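Local coordinates for phosphodiesterase (PDB 5H2Q), which belongs to the phosphodiesterase family of the HD clan, an all-helical fold that holds a zinc ion and a magnesium ion beside a ligand pocket, at residues D242-N245 with V246-F250; I295-I298 with D299-A303; W319-D322 with R323-N327. All coordinates share one frame; numbering follows the deposited sequence.

Overall arrangement
The three contacts come in order along the chain and cluster on one side of its centre. Contact 1 spans the loop between helix 227-242 and helix 250-274; contact 2 is a piece of helix 290-312, and contact 3 a piece of helix 318-334, the next helix along. The centre of contact 1 lies about 8 Å from that of contact 3 and about 11 Å from that of contact 2. Contacts 1 and 2 both touch the ligand LLI, and contact 1 also reaches the zinc ion. Val246 of the loop packs on contact 2, while Asn327 of contact 3 bonds Val246 O and Lys248 O, so the loop at the zinc ion and LLI is held by both helices.

Contact 1 (D242-N245 with V246-F250); sequences DISN and VTKPF. With ZN (zinc ion), chain C; LLI ((4~{a}~{S},8~{a}~{R})-2-cycloheptyl-4-[4-methoxy-3-[2-(2-oxidanylideneimidazolidin-1-yl)ethoxy]phenyl]-4~{a},5,8,8~{a}-tetrahydrophthalazin-1-one), chain E.
Ser244 O is gripped twice by Thr247, closing a type I beta turn, Ser244 to Thr247, after helix 227-242. The backbone N of Thr247 reaches Ser244 O at 2.9 Å from well above the carbonyl plane, whereas OG1 of Thr247 donates to Ser244 O at 2.7 Å in that plane, on a lone pair. With chi1 at 75° the threonine hydroxyl lies between its own N and carbonyl carbon, folded back over the turn. Lys248 wraps round the same carbonyl. Its CB lies 3.8 Å from Asn245 O, its CG moves on to 3.6 Å from Ser244 O, a bend at chi2 lays CD and CE along Ser244 O, CE at 3.7 Å, and a second at chi4 turns NZ to a water 3.1 Å away. That water donates to Ser244 OG and accepts from Asn245 ND2. Lys248 NZ also bonds Thr99 of helix 90-105, and Ser244 OG bonds Gly241 O. At the end of helix 227-242, Asp242 OD1 binds the zinc ion at 2.2 Å, beside His92, His128, Asp129 and two waters, one of which donates to Asp242 OD2. Asn245 OD1, hydrogen-bonded to Tyr87, comes within 3.6 Å of LLI C9. These bonds, including those to Gly241, Tyr87 and Thr99, probably hold the turn that joins the zinc ligand to the pocket wall; the lysine ammonium probably polarises the shared water.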
loop_
_atom_site.group_PDB
_atom_site.type_symbol
_atom_site.label_atom_id
_atom_site.label_comp_id
_atom_site.label_asym_id
_atom_site.label_seq_id
_atom_site.Cartn_x
_atom_site.Cartn_y
_atom_site.Cartn_z
ATOM N N ASP A 242 1.153 -3.596 -2.178
ATOM C CA ASP A 242 -0.172 -3.989 -1.686
ATOM C C ASP A 242 -0.307 -5.487 -1.449
ATOM O O ASP A 242 -0.981 -5.887 -0.498
ATOM C CB ASP A 242 -1.249 -3.512 -2.646
ATOM C CG ASP A 242 -2.316 -2.650 -2.016
ATOM O OD1 ASP A 242 -2.358 -2.574 -0.751
ATOM O OD2 ASP A 242 -3.170 -2.154 -2.765
ATOM N N ILE A 243 0.341 -6.308 -2.293
ATOM C CA ILE A 243 0.253 -7.764 -2.141
ATOM C C ILE A 243 1.562 -8.374 -1.597
ATOM O O ILE A 243 1.793 -9.582 -1.736
ATOM C CB ILE A 243 -0.259 -8.471 -3.416
ATOM C CG1 ILE A 243 0.720 -8.332 -4.624
ATOM C CG2 ILE A 243 -1.681 -8.011 -3.769
ATOM C CD1 ILE A 243 0.226 -9.204 -5.907
ATOM N N SER A 244 2.406 -7.545 -0.939
ATOM C CA SER A 244 3.711 -7.976 -0.407
ATOM C C SER A 244 3.693 -8.733 0.940
ATOM O O SER A 244 4.754 -9.165 1.375
ATOM C CB SER A 244 4.622 -6.757 -0.231
ATOM O OG SER A 244 4.101 -5.971 0.831
ATOM N N ASN A 245 2.545 -8.879 1.625
ATOM C CA ASN A 245 2.539 -9.563 2.933
ATOM C C ASN A 245 3.061 -11.003 2.818
ATOM O O ASN A 245 3.666 -11.512 3.752
ATOM C CB ASN A 245 1.144 -9.594 3.554
ATOM C CG ASN A 245 0.463 -8.272 3.830
ATOM O OD1 ASN A 245 -0.769 -8.234 3.898
ATOM N ND2 ASN A 245 1.214 -7.176 4.039
ATOM N N VAL A 246 2.838 -11.641 1.663
ATOM C CA VAL A 246 3.295 -13.025 1.440
ATOM C C VAL A 246 4.826 -13.130 1.221
ATOM O O VAL A 246 5.347 -14.248 1.241
ATOM C CB VAL A 246 2.501 -13.720 0.302
ATOM C CG1 VAL A 246 1.007 -13.726 0.614
ATOM C CG2 VAL A 246 2.770 -13.044 -1.038
ATOM N N THR A 247 5.537 -11.975 0.996
ATOM C CA THR A 247 6.982 -11.931 0.717
ATOM C C THR A 247 7.829 -11.750 1.992
ATOM O O THR A 247 9.064 -11.735 1.922
ATOM C CB THR A 247 7.305 -10.794 -0.284
ATOM O OG1 THR A 247 7.241 -9.516 0.375
ATOM C CG2 THR A 247 6.456 -10.818 -1.551
ATOM N N LYS A 248 7.180 -11.599 3.146
ATOM C CA LYS A 248 7.834 -11.318 4.425
ATOM C C LYS A 248 8.268 -12.555 5.234
ATOM O O LYS A 248 7.772 -13.647 4.931
ATOM C CB LYS A 248 6.916 -10.422 5.273
ATOM C CG LYS A 248 6.429 -9.135 4.567
ATOM C CD LYS A 248 7.581 -8.404 3.835
ATOM C CE LYS A 248 7.184 -7.076 3.249
ATOM N NZ LYS A 248 6.916 -6.089 4.333
ATOM N N PRO A 249 9.084 -12.424 6.328
ATOM C CA PRO A 249 9.371 -13.615 7.169
ATOM C C PRO A 249 8.047 -14.197 7.699
ATOM O O PRO A 249 7.072 -13.449 7.837
ATOM C CB PRO A 249 10.239 -13.065 8.294
ATOM C CG PRO A 249 10.864 -11.805 7.719
ATOM C CD PRO A 249 9.769 -11.223 6.859
ATOM N N PHE A 250 7.983 -15.532 7.932
ATOM C CA PHE A 250 6.721 -16.206 8.275
ATOM C C PHE A 250 5.957 -15.601 9.426
ATOM O O PHE A 250 4.763 -15.376 9.259
ATOM C CB PHE A 250 6.893 -17.721 8.509
ATOM C CG PHE A 250 5.561 -18.450 8.518
ATOM C CD1 PHE A 250 4.910 -18.763 7.329
ATOM C CD2 PHE A 250 4.954 -18.812 9.717
ATOM C CE1 PHE A 250 3.668 -19.414 7.338
ATOM C CE2 PHE A 250 3.720 -19.468 9.725
ATOM C CZ PHE A 250 3.085 -19.768 8.537
HETATM ZN ZN ZN C . -3.691 -1.338 0.414
HETATM C C2 LLI E . -4.911 -11.727 1.404
HETATM C C3 LLI E . -3.897 -11.157 2.204
HETATM O O1 LLI E . -5.214 -13.042 1.659
HETATM C C12 LLI E . -5.828 -7.239 -0.693
HETATM C C14 LLI E . -7.205 -6.589 -0.986
HETATM C C15 LLI E . -7.960 -7.267 -2.126
HETATM C C16 LLI E . -4.861 -7.024 -1.868
HETATM C C17 LLI E . -4.910 -5.618 -2.416
HETATM C C18 LLI E . -7.042 -5.082 -1.239
HETATM C C19 LLI E . -5.940 -4.793 -2.227
HETATM C C21 LLI E . -8.386 -9.504 -3.171
HETATM C C22 LLI E . -9.329 -10.538 -2.441
HETATM C C23 LLI E . -7.307 -10.175 -4.076
HETATM C C24 LLI E . -10.146 -11.499 -3.308
HETATM C C25 LLI E . -7.752 -11.115 -5.195
HETATM C C26 LLI E . -8.163 -12.521 -4.742
HETATM C C27 LLI E . -9.399 -12.716 -3.849
HETATM C C28 LLI E . -6.226 -13.667 0.854
HETATM C C29 LLI E . -6.431 -15.049 1.405
HETATM C C4 LLI E . -5.613 -10.929 0.511
HETATM C C5 LLI E . -3.625 -9.796 2.106
HETATM C C6 LLI E . -5.335 -9.566 0.412
HETATM C C7 LLI E . -4.344 -9.012 1.219
HETATM O O8 LLI E . -3.233 -12.028 3.026
HETATM C C9 LLI E . -2.365 -11.478 4.022
HETATM C C10 LLI E . -6.100 -8.726 -0.540
HETATM N N11 LLI E . -7.029 -9.360 -1.234
HETATM N N13 LLI E . -7.772 -8.647 -2.138
HETATM O O20 LLI E . -8.635 -6.655 -2.938
HETATM N N30 LLI E . -7.276 -15.069 2.610
HETATM C C31 LLI E . -8.503 -14.278 2.727
HETATM C C32 LLI E . -6.842 -15.484 3.840
HETATM C C33 LLI E . -8.975 -14.600 4.140
HETATM N N34 LLI E . -7.802 -15.217 4.739
HETATM O O35 LLI E . -5.778 -16.048 4.058
HETATM O O HOH W 1 -5.085 -1.239 -1.392
HETATM O O HOH W 2 3.951 -6.516 3.618
HETATM O O HOH W 3 -4.816 -3.211 0.583
#

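Contact 2 (I295-I298 with D299-A303); sequences IGFI and DFVAA. With LLI ((4~{a}~{S},8~{a}~{R})-2-cycloheptyl-4-[4-methoxy-3-[2-(2-oxidanylideneimidazolidin-1-yl)ethoxy]phenyl]-4~{a},5,8,8~{a}-tetrahydrophthalazin-1-one), chain E.
Phe297 and Val301, one turn apart on helix 290-312, form a step on the pocket side of the helix. CG1 of Val301 meets CE1 of Phe297 at 4.0 Å, approaching the ring obliquely, while CG2 of Val301 faces the cycloheptyl end of the ligand, 3.9 Å from LLI C26. Because CG of Phe297 stands opposite its own N (chi1 -176°), the ring leans along the helix and presents one broad face to LLI. The ligand's phenyl ring lies nearly parallel over that face, with C2 of LLI 3.7 Å above the plane and over its centre. Next to this step the helix swells into a pi-type turn: Phe297 O accepts from Val301 N and, at 3.0 Å, from Ala302 N, which come from opposite faces of the carbonyl plane. On another flank, Ile298 is the bump and two alanines make the shallow seat: CG2 of Ile298 rests on CB of Ala303 at 3.8 Å, and CG1 of Ile298 comes more loosely to CB of Ala302. Val246 fits between Phe297, Ile298 and Ala302. Beside helix 318-334, Ile295 and Asp299 lie side by side, pointing the same way, CG2 of Ile295 3.5 Å from OD2 of Asp299, whose OD1 makes a salt bridge to Arg328 of that helix. The chemistry thus divides between an apolar face, Phe297 and Val301, turned to LLI, and a side turned to helix 318-334, where Ile298 packs on Thr324 and Arg328 and the charge of Asp299 is met by Arg328.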
loop_
_atom_site.group_PDB
_atom_site.type_symbol
_atom_site.label_atom_id
_atom_site.label_comp_id
_atom_site.label_asym_id
_atom_site.label_seq_id
_atom_site.Cartn_x
_atom_site.Cartn_y
_atom_site.Cartn_z
ATOM N N ILE A 295 -2.462 -20.164 0.665
ATOM C CA ILE A 295 -2.008 -20.937 -0.497
ATOM C C ILE A 295 -2.751 -20.499 -1.775
ATOM O O ILE A 295 -2.119 -20.327 -2.816
ATOM C CB ILE A 295 -2.124 -22.467 -0.243
ATOM C CG1 ILE A 295 -1.143 -22.900 0.862
ATOM C CG2 ILE A 295 -1.856 -23.255 -1.536
ATOM C CD1 ILE A 295 -1.403 -24.292 1.473
ATOM N N GLY A 296 -4.072 -20.323 -1.673
ATOM C CA GLY A 296 -4.904 -19.888 -2.789
ATOM C C GLY A 296 -4.469 -18.527 -3.291
ATOM O O GLY A 296 -4.359 -18.311 -4.501
ATOM N N PHE A 297 -4.255 -17.601 -2.346
ATOM C CA PHE A 297 -3.809 -16.233 -2.612
ATOM C C PHE A 297 -2.445 -16.234 -3.320
ATOM O O PHE A 297 -2.293 -15.593 -4.358
ATOM C CB PHE A 297 -3.776 -15.408 -1.312
ATOM C CG PHE A 297 -3.424 -13.951 -1.521
ATOM C CD1 PHE A 297 -4.198 -13.139 -2.347
ATOM C CD2 PHE A 297 -2.323 -13.386 -0.883
ATOM C CE1 PHE A 297 -3.861 -11.792 -2.550
ATOM C CE2 PHE A 297 -1.990 -12.041 -1.083
ATOM C CZ PHE A 297 -2.767 -11.253 -1.912
ATOM N N ILE A 298 -1.505 -17.031 -2.822
ATOM C CA ILE A 298 -0.187 -17.181 -3.449
ATOM C C ILE A 298 -0.292 -17.804 -4.869
ATOM O O ILE A 298 0.168 -17.200 -5.842
ATOM C CB ILE A 298 0.754 -17.947 -2.495
ATOM C CG1 ILE A 298 1.139 -17.044 -1.302
ATOM C CG2 ILE A 298 2.004 -18.472 -3.219
ATOM C CD1 ILE A 298 1.625 -17.740 -0.037
ATOM N N ASP A 299 -0.988 -18.971 -4.997
ATOM C CA ASP A 299 -1.082 -19.683 -6.274
ATOM C C ASP A 299 -1.724 -18.926 -7.412
ATOM O O ASP A 299 -1.186 -18.947 -8.518
ATOM C CB ASP A 299 -1.809 -21.032 -6.088
ATOM C CG ASP A 299 -1.001 -22.079 -5.336
ATOM O OD1 ASP A 299 0.198 -21.839 -5.080
ATOM O OD2 ASP A 299 -1.559 -23.149 -5.033
ATOM N N PHE A 300 -2.870 -18.292 -7.167
ATOM C CA PHE A 300 -3.626 -17.600 -8.204
ATOM C C PHE A 300 -3.354 -16.110 -8.294
ATOM O O PHE A 300 -3.751 -15.485 -9.285
ATOM C CB PHE A 300 -5.132 -17.870 -8.033
ATOM C CG PHE A 300 -5.487 -19.329 -8.208
ATOM C CD1 PHE A 300 -5.695 -19.863 -9.476
ATOM C CD2 PHE A 300 -5.557 -20.183 -7.109
ATOM C CE1 PHE A 300 -5.991 -21.221 -9.642
ATOM C CE2 PHE A 300 -5.846 -21.544 -7.278
ATOM C CZ PHE A 300 -6.063 -22.051 -8.543
ATOM N N VAL A 301 -2.712 -15.520 -7.266
ATOM C CA VAL A 301 -2.440 -14.082 -7.323
ATOM C C VAL A 301 -0.929 -13.737 -7.177
ATOM O O VAL A 301 -0.315 -13.322 -8.158
ATOM C CB VAL A 301 -3.323 -13.241 -6.346
ATOM C CG1 VAL A 301 -3.040 -11.749 -6.493
ATOM C CG2 VAL A 301 -4.810 -13.513 -6.565
ATOM N N ALA A 302 -0.377 -13.860 -5.959
ATOM C CA ALA A 302 0.964 -13.392 -5.579
ATOM C C ALA A 302 2.132 -14.042 -6.317
ATOM O O ALA A 302 2.943 -13.316 -6.909
ATOM C CB ALA A 302 1.159 -13.517 -4.081
ATOM N N ALA A 303 2.233 -15.384 -6.294
ATOM C CA ALA A 303 3.331 -16.086 -6.961
ATOM C C ALA A 303 3.423 -15.776 -8.466
ATOM O O ALA A 303 4.505 -15.313 -8.865
ATOM C CB ALA A 303 3.286 -17.590 -6.688
HETATM C C2 LLI E . -4.911 -11.727 1.404
HETATM C C3 LLI E . -3.897 -11.157 2.204
HETATM O O1 LLI E . -5.214 -13.042 1.659
HETATM C C12 LLI E . -5.828 -7.239 -0.693
HETATM C C14 LLI E . -7.205 -6.589 -0.986
HETATM C C15 LLI E . -7.960 -7.267 -2.126
HETATM C C16 LLI E . -4.861 -7.024 -1.868
HETATM C C17 LLI E . -4.910 -5.618 -2.416
HETATM C C18 LLI E . -7.042 -5.082 -1.239
HETATM C C19 LLI E . -5.940 -4.793 -2.227
HETATM C C21 LLI E . -8.386 -9.504 -3.171
HETATM C C22 LLI E . -9.329 -10.538 -2.441
HETATM C C23 LLI E . -7.307 -10.175 -4.076
HETATM C C24 LLI E . -10.146 -11.499 -3.308
HETATM C C25 LLI E . -7.752 -11.115 -5.195
HETATM C C26 LLI E . -8.163 -12.521 -4.742
HETATM C C27 LLI E . -9.399 -12.716 -3.849
HETATM C C28 LLI E . -6.226 -13.667 0.854
HETATM C C29 LLI E . -6.431 -15.049 1.405
HETATM C C4 LLI E . -5.613 -10.929 0.511
HETATM C C5 LLI E . -3.625 -9.796 2.106
HETATM C C6 LLI E . -5.335 -9.566 0.412
HETATM C C7 LLI E . -4.344 -9.012 1.219
HETATM O O8 LLI E . -3.233 -12.028 3.026
HETATM C C9 LLI E . -2.365 -11.478 4.022
HETATM C C10 LLI E . -6.100 -8.726 -0.540
HETATM N N11 LLI E . -7.029 -9.360 -1.234
HETATM N N13 LLI E . -7.772 -8.647 -2.138
HETATM O O20 LLI E . -8.635 -6.655 -2.938
HETATM N N30 LLI E . -7.276 -15.069 2.610
HETATM C C31 LLI E . -8.503 -14.278 2.727
HETATM C C32 LLI E . -6.842 -15.484 3.840
HETATM C C33 LLI E . -8.975 -14.600 4.140
HETATM N N34 LLI E . -7.802 -15.217 4.739
HETATM O O35 LLI E . -5.778 -16.048 4.058
#

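Contact 3 (W319-D322 with R323-N327); sequences WTVD and RTKSN
This is a regular turn-to-turn contact within helix 318-334, the last helix of the chain, where residues four apart meet through backbone bonds and side chains alike. Thr324 grips Thr320 O twice: its OG1 donates to Thr320 O at 2.7 Å, and its backbone N reaches Thr320 O at 3.2 Å from the other face of the carbonyl plane, so one oxygen takes two donors from the same residue. A chi1 of -67° sets the hydroxyl beside its own N, pointing back along the helix; CG2 is left to face helix 290-312. The indole of Trp319 and the guanidinium of Arg323 stand at a steep angle, their planes 75° apart. NH1 of Arg323 comes in at the edge of the indole, near its plane, 3.2 Å from CD1 of Trp319, so the guanidinium does not lie over the ring. Bends at chi2 and chi3 of Arg323 bring it there, and its NH2 goes on to a salt bridge with Asp30. Buried Val321 and exposed Lys325 lie alongside each other: CD of Lys325 passes 3.3 Å from Val321 O, and its NZ ends 3.7 Å from CG1 of Val321. Asp322, whose OD1 bonds Gln318, lies 5.6 Å from this ammonium, measured from OD1 to NZ, a separation at which only a weak attraction is likely. No strands surround the segment. Thr320, Val321 and Thr324 pack on helix 290-312 through Phe306, Val310 and Ile298; Trp319 and Thr320 touch helix 90-105; and Asn327 touches Phe250 and Ser253 of helix 250-274, while its ND2 bonds Val246 O and Lys248 O in the preceding loop.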
loop_
_atom_site.group_PDB
_atom_site.type_symbol
_atom_site.label_atom_id
_atom_site.label_comp_id
_atom_site.label_asym_id
_atom_site.label_seq_id
_atom_site.Cartn_x
_atom_site.Cartn_y
_atom_site.Cartn_z
ATOM N N TRP A 319 14.137 -12.087 -4.337
ATOM C CA TRP A 319 13.859 -12.538 -2.970
ATOM C C TRP A 319 12.350 -12.666 -2.683
ATOM O O TRP A 319 11.964 -13.452 -1.798
ATOM C CB TRP A 319 14.537 -11.629 -1.920
ATOM C CG TRP A 319 13.704 -10.441 -1.488
ATOM C CD1 TRP A 319 12.687 -10.443 -0.578
ATOM C CD2 TRP A 319 13.815 -9.088 -1.963
ATOM N NE1 TRP A 319 12.140 -9.183 -0.471
ATOM C CE2 TRP A 319 12.833 -8.325 -1.287
ATOM C CE3 TRP A 319 14.662 -8.439 -2.884
ATOM C CZ2 TRP A 319 12.675 -6.946 -1.500
ATOM C CZ3 TRP A 319 14.499 -7.073 -3.102
ATOM C CH2 TRP A 319 13.505 -6.344 -2.428
ATOM N N THR A 320 11.527 -11.824 -3.359
ATOM C CA THR A 320 10.059 -11.795 -3.177
ATOM C C THR A 320 9.484 -13.154 -3.609
ATOM O O THR A 320 8.664 -13.727 -2.894
ATOM C CB THR A 320 9.381 -10.622 -3.907
ATOM O OG1 THR A 320 9.567 -10.722 -5.309
ATOM C CG2 THR A 320 9.803 -9.246 -3.386
ATOM N N VAL A 321 9.983 -13.683 -4.746
ATOM C CA VAL A 321 9.628 -15.009 -5.286
ATOM C C VAL A 321 10.029 -16.105 -4.262
ATOM O O VAL A 321 9.192 -16.944 -3.898
ATOM C CB VAL A 321 10.276 -15.244 -6.683
ATOM C CG1 VAL A 321 10.057 -16.677 -7.172
ATOM C CG2 VAL A 321 9.768 -14.240 -7.714
ATOM N N ASP A 322 11.287 -16.071 -3.774
ATOM C CA ASP A 322 11.817 -17.050 -2.820
ATOM C C ASP A 322 11.044 -17.117 -1.502
ATOM O O ASP A 322 10.762 -18.219 -1.018
ATOM C CB ASP A 322 13.322 -16.804 -2.532
ATOM C CG ASP A 322 14.267 -16.754 -3.728
ATOM O OD1 ASP A 322 13.852 -17.151 -4.840
ATOM O OD2 ASP A 322 15.421 -16.305 -3.551
ATOM N N ARG A 323 10.750 -15.949 -0.886
ATOM C CA ARG A 323 10.052 -15.919 0.397
ATOM C C ARG A 323 8.603 -16.359 0.292
ATOM O O ARG A 323 8.111 -16.977 1.228
ATOM C CB ARG A 323 10.159 -14.562 1.067
ATOM C CG ARG A 323 10.617 -14.687 2.509
ATOM C CD ARG A 323 12.133 -14.618 2.601
ATOM N NE ARG A 323 12.581 -13.564 3.505
ATOM C CZ ARG A 323 12.465 -12.259 3.266
ATOM N NH1 ARG A 323 11.891 -11.827 2.151
ATOM N NH2 ARG A 323 12.898 -11.379 4.152
ATOM N N THR A 324 7.955 -16.078 -0.858
ATOM C CA THR A 324 6.568 -16.441 -1.189
ATOM C C THR A 324 6.446 -17.973 -1.170
ATOM O O THR A 324 5.540 -18.492 -0.510
ATOM C CB THR A 324 6.140 -15.739 -2.519
ATOM O OG1 THR A 324 6.073 -14.323 -2.300
ATOM C CG2 THR A 324 4.793 -16.200 -3.045
ATOM N N LYS A 325 7.405 -18.684 -1.827
ATOM C CA LYS A 325 7.507 -20.152 -1.887
ATOM C C LYS A 325 7.761 -20.740 -0.485
ATOM O O LYS A 325 7.143 -21.742 -0.121
ATOM C CB LYS A 325 8.639 -20.571 -2.840
ATOM C CG LYS A 325 8.198 -20.982 -4.238
ATOM C CD LYS A 325 8.087 -19.805 -5.209
ATOM C CE LYS A 325 8.347 -20.197 -6.647
ATOM N NZ LYS A 325 9.799 -20.386 -6.927
ATOM N N SER A 326 8.650 -20.101 0.298
ATOM C CA SER A 326 9.020 -20.486 1.667
ATOM C C SER A 326 7.817 -20.455 2.609
ATOM O O SER A 326 7.667 -21.342 3.457
ATOM C CB SER A 326 10.085 -19.538 2.206
ATOM O OG SER A 326 10.494 -19.900 3.515
ATOM N N ASN A 327 6.994 -19.398 2.485
ATOM C CA ASN A 327 5.786 -19.235 3.279
ATOM C C ASN A 327 4.704 -20.180 2.763
ATOM O O ASN A 327 3.952 -20.719 3.573
ATOM C CB ASN A 327 5.309 -17.776 3.253
ATOM C CG ASN A 327 6.227 -16.810 3.977
ATOM O OD1 ASN A 327 6.825 -17.121 5.021
ATOM N ND2 ASN A 327 6.277 -15.570 3.506
#